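Local coordinates for putative lipoprotein (Campylobacter jejuni subsp. jejuni, PDB 2G5G) that binds heme in a cofacial arrangement linked to its dimerization and probably takes part in bacterial heme transport, at residues K41-L46 and S239-V244. Sequence-based numbering, arbitrary orientation.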
loop_
_atom_site.group_PDB
_atom_site.type_symbol
_atom_site.label_atom_id
_atom_site.label_comp_id
_atom_site.label_asym_id
_atom_site.label_seq_id
_atom_site.Cartn_x
_atom_site.Cartn_y
_atom_site.Cartn_z
ATOM N N LYS A 41 -35.523 18.614 -2.025
ATOM C CA LYS A 41 -35.835 18.648 -3.460
ATOM C C LYS A 41 -34.908 17.732 -4.298
ATOM O O LYS A 41 -35.233 17.354 -5.425
ATOM C CB LYS A 41 -35.729 20.067 -3.986
ATOM C CG LYS A 41 -36.610 21.069 -3.256
ATOM C CD LYS A 41 -36.398 22.468 -3.821
ATOM C CE LYS A 41 -37.547 23.389 -3.359
ATOM N NZ LYS A 41 -37.200 24.804 -3.629
ATOM N N ALA A 42 -33.748 17.408 -3.748
ATOM C CA ALA A 42 -32.726 16.663 -4.484
ATOM C C ALA A 42 -33.041 15.186 -4.481
ATOM O O ALA A 42 -33.736 14.705 -3.592
ATOM C CB ALA A 42 -31.336 16.927 -3.890
ATOM N N ASP A 43 -32.551 14.467 -5.496
ATOM C CA ASP A 43 -32.608 12.999 -5.501
ATOM C C ASP A 43 -31.392 12.348 -4.840
ATOM O O ASP A 43 -31.488 11.246 -4.282
ATOM C CB ASP A 43 -32.756 12.466 -6.953
ATOM C CG ASP A 43 -33.963 13.059 -7.647
ATOM O OD1 ASP A 43 -35.062 12.789 -7.153
ATOM O OD2 ASP A 43 -33.818 13.841 -8.612
ATOM N N VAL A 44 -30.260 13.024 -4.955
ATOM C CA VAL A 44 -28.994 12.574 -4.387
ATOM C C VAL A 44 -28.387 13.735 -3.581
ATOM O O VAL A 44 -28.154 14.826 -4.115
ATOM C CB VAL A 44 -27.992 12.183 -5.492
ATOM C CG1 VAL A 44 -26.660 11.768 -4.878
ATOM C CG2 VAL A 44 -28.586 11.048 -6.400
ATOM N N ILE A 45 -28.103 13.483 -2.325
ATOM C CA ILE A 45 -27.502 14.498 -1.474
ATOM C C ILE A 45 -26.132 13.970 -1.110
ATOM O O ILE A 45 -26.016 12.914 -0.488
ATOM C CB ILE A 45 -28.339 14.758 -0.180
ATOM C CG1 ILE A 45 -29.711 15.328 -0.535
ATOM C CG2 ILE A 45 -27.599 15.737 0.755
ATOM C CD1 ILE A 45 -30.824 14.947 0.458
ATOM N N LEU A 46 -25.082 14.670 -1.533
ATOM C CA LEU A 46 -23.739 14.306 -1.091
ATOM C C LEU A 46 -23.307 15.125 0.125
ATOM O O LEU A 46 -23.430 16.341 0.102
ATOM C CB LEU A 46 -22.698 14.441 -2.204
ATOM C CG LEU A 46 -22.832 13.585 -3.455
ATOM C CD1 LEU A 46 -23.842 14.218 -4.343
ATOM C CD2 LEU A 46 -21.482 13.563 -4.179
ATOM N N SER A 239 -27.100 11.009 -15.747
ATOM C CA SER A 239 -28.227 11.045 -14.824
ATOM C C SER A 239 -29.003 12.354 -14.985
ATOM O O SER A 239 -28.403 13.422 -15.111
ATOM C CB SER A 239 -27.731 10.946 -13.388
ATOM O OG SER A 239 -28.847 10.846 -12.505
ATOM N N SER A 240 -30.339 12.278 -14.975
ATOM C CA SER A 240 -31.147 13.487 -14.831
ATOM C C SER A 240 -31.592 13.753 -13.381
ATOM O O SER A 240 -32.361 14.682 -13.143
ATOM C CB SER A 240 -32.368 13.469 -15.735
ATOM O OG SER A 240 -31.989 13.723 -17.072
ATOM N N LYS A 241 -31.128 12.940 -12.432
ATOM C CA LYS A 241 -31.401 13.161 -11.000
ATOM C C LYS A 241 -30.931 14.527 -10.578
ATOM O O LYS A 241 -29.895 15.032 -11.073
ATOM C CB LYS A 241 -30.715 12.106 -10.117
ATOM C CG LYS A 241 -31.401 10.726 -10.155
ATOM C CD LYS A 241 -30.820 9.794 -9.132
ATOM C CE LYS A 241 -31.600 8.448 -9.054
ATOM N NZ LYS A 241 -30.877 7.642 -7.993
ATOM N N LYS A 242 -31.660 15.132 -9.657
ATOM C CA LYS A 242 -31.194 16.397 -9.071
ATOM C C LYS A 242 -30.175 16.087 -7.996
ATOM O O LYS A 242 -30.468 15.376 -7.029
ATOM C CB LYS A 242 -32.362 17.176 -8.482
ATOM C CG LYS A 242 -33.367 17.597 -9.590
ATOM C CD LYS A 242 -34.679 18.040 -8.969
ATOM C CE LYS A 242 -35.705 18.389 -10.053
ATOM N NZ LYS A 242 -36.019 17.176 -10.910
ATOM N N ILE A 243 -28.976 16.635 -8.182
ATOM C CA ILE A 243 -27.830 16.382 -7.312
ATOM C C ILE A 243 -27.526 17.633 -6.472
ATOM O O ILE A 243 -27.409 18.741 -7.016
ATOM C CB ILE A 243 -26.546 16.073 -8.143
ATOM C CG1 ILE A 243 -26.803 15.071 -9.323
ATOM C CG2 ILE A 243 -25.423 15.591 -7.212
ATOM C CD1 ILE A 243 -27.479 13.679 -8.864
ATOM N N VAL A 244 -27.310 17.454 -5.172
ATOM C CA VAL A 244 -26.919 18.572 -4.291
ATOM C C VAL A 244 -25.772 18.121 -3.380
ATOM O O VAL A 244 -25.758 16.983 -2.870
ATOM C CB VAL A 244 -28.103 19.166 -3.459
ATOM C CG1 VAL A 244 -28.656 18.124 -2.466
ATOM C CG2 VAL A 244 -27.657 20.426 -2.729
HETATM O O HOH W 1 -32.000 8.963 -5.739
HETATM O O HOH W 2 -35.813 14.741 -9.972
#
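V44 and I45 pair in parallel with I243 and V244 where two neighbouring strands, 44-49 and 243-248, begin within the mixed sheet of this ChaN-type heme-binding fold. Strand 214-220 flanks 44-49 on its other edge and shares further backbone hydrogen bonds with D43 and I45. V44 O accepts from V244 N, and V244 O from L46 N at 2.8 Å, while the CA-H groups of I243 and I45 add weaker contacts to the same two carbonyls. At the strand entrance K242 O is gripped twice, by V44 N at 3.1 Å and by D43 N at 2.7 Å, the latter lying in the carbonyl plane. On one face of the sheet V44 and I243 run side by side, with I243 CD1 against V44 CB; I243 CG2 meets L46 CD1, and helix 230-236 covers L46 and I243. On the other face V244 CG1, rotated between its own backbone N and carbonyl carbon (chi1 65°), presses tightly on A42 CB at 3.3 Å and also touches I45 CG1. The extended K241 chain crosses V44 at about a right angle, its CD against V44 CG2, and delivers NZ to the carbonyls of L208 and H211; a water links the same NZ to D43 O. The D43 carboxylate, with CG anti to its carbonyl carbon (chi1 -56°), turns back to the opposing backbone: OD2 takes K242 N on its anti lone pair at 2.7 Å, nearly straight at 168°, and a water joins this oxygen to K242 NZ.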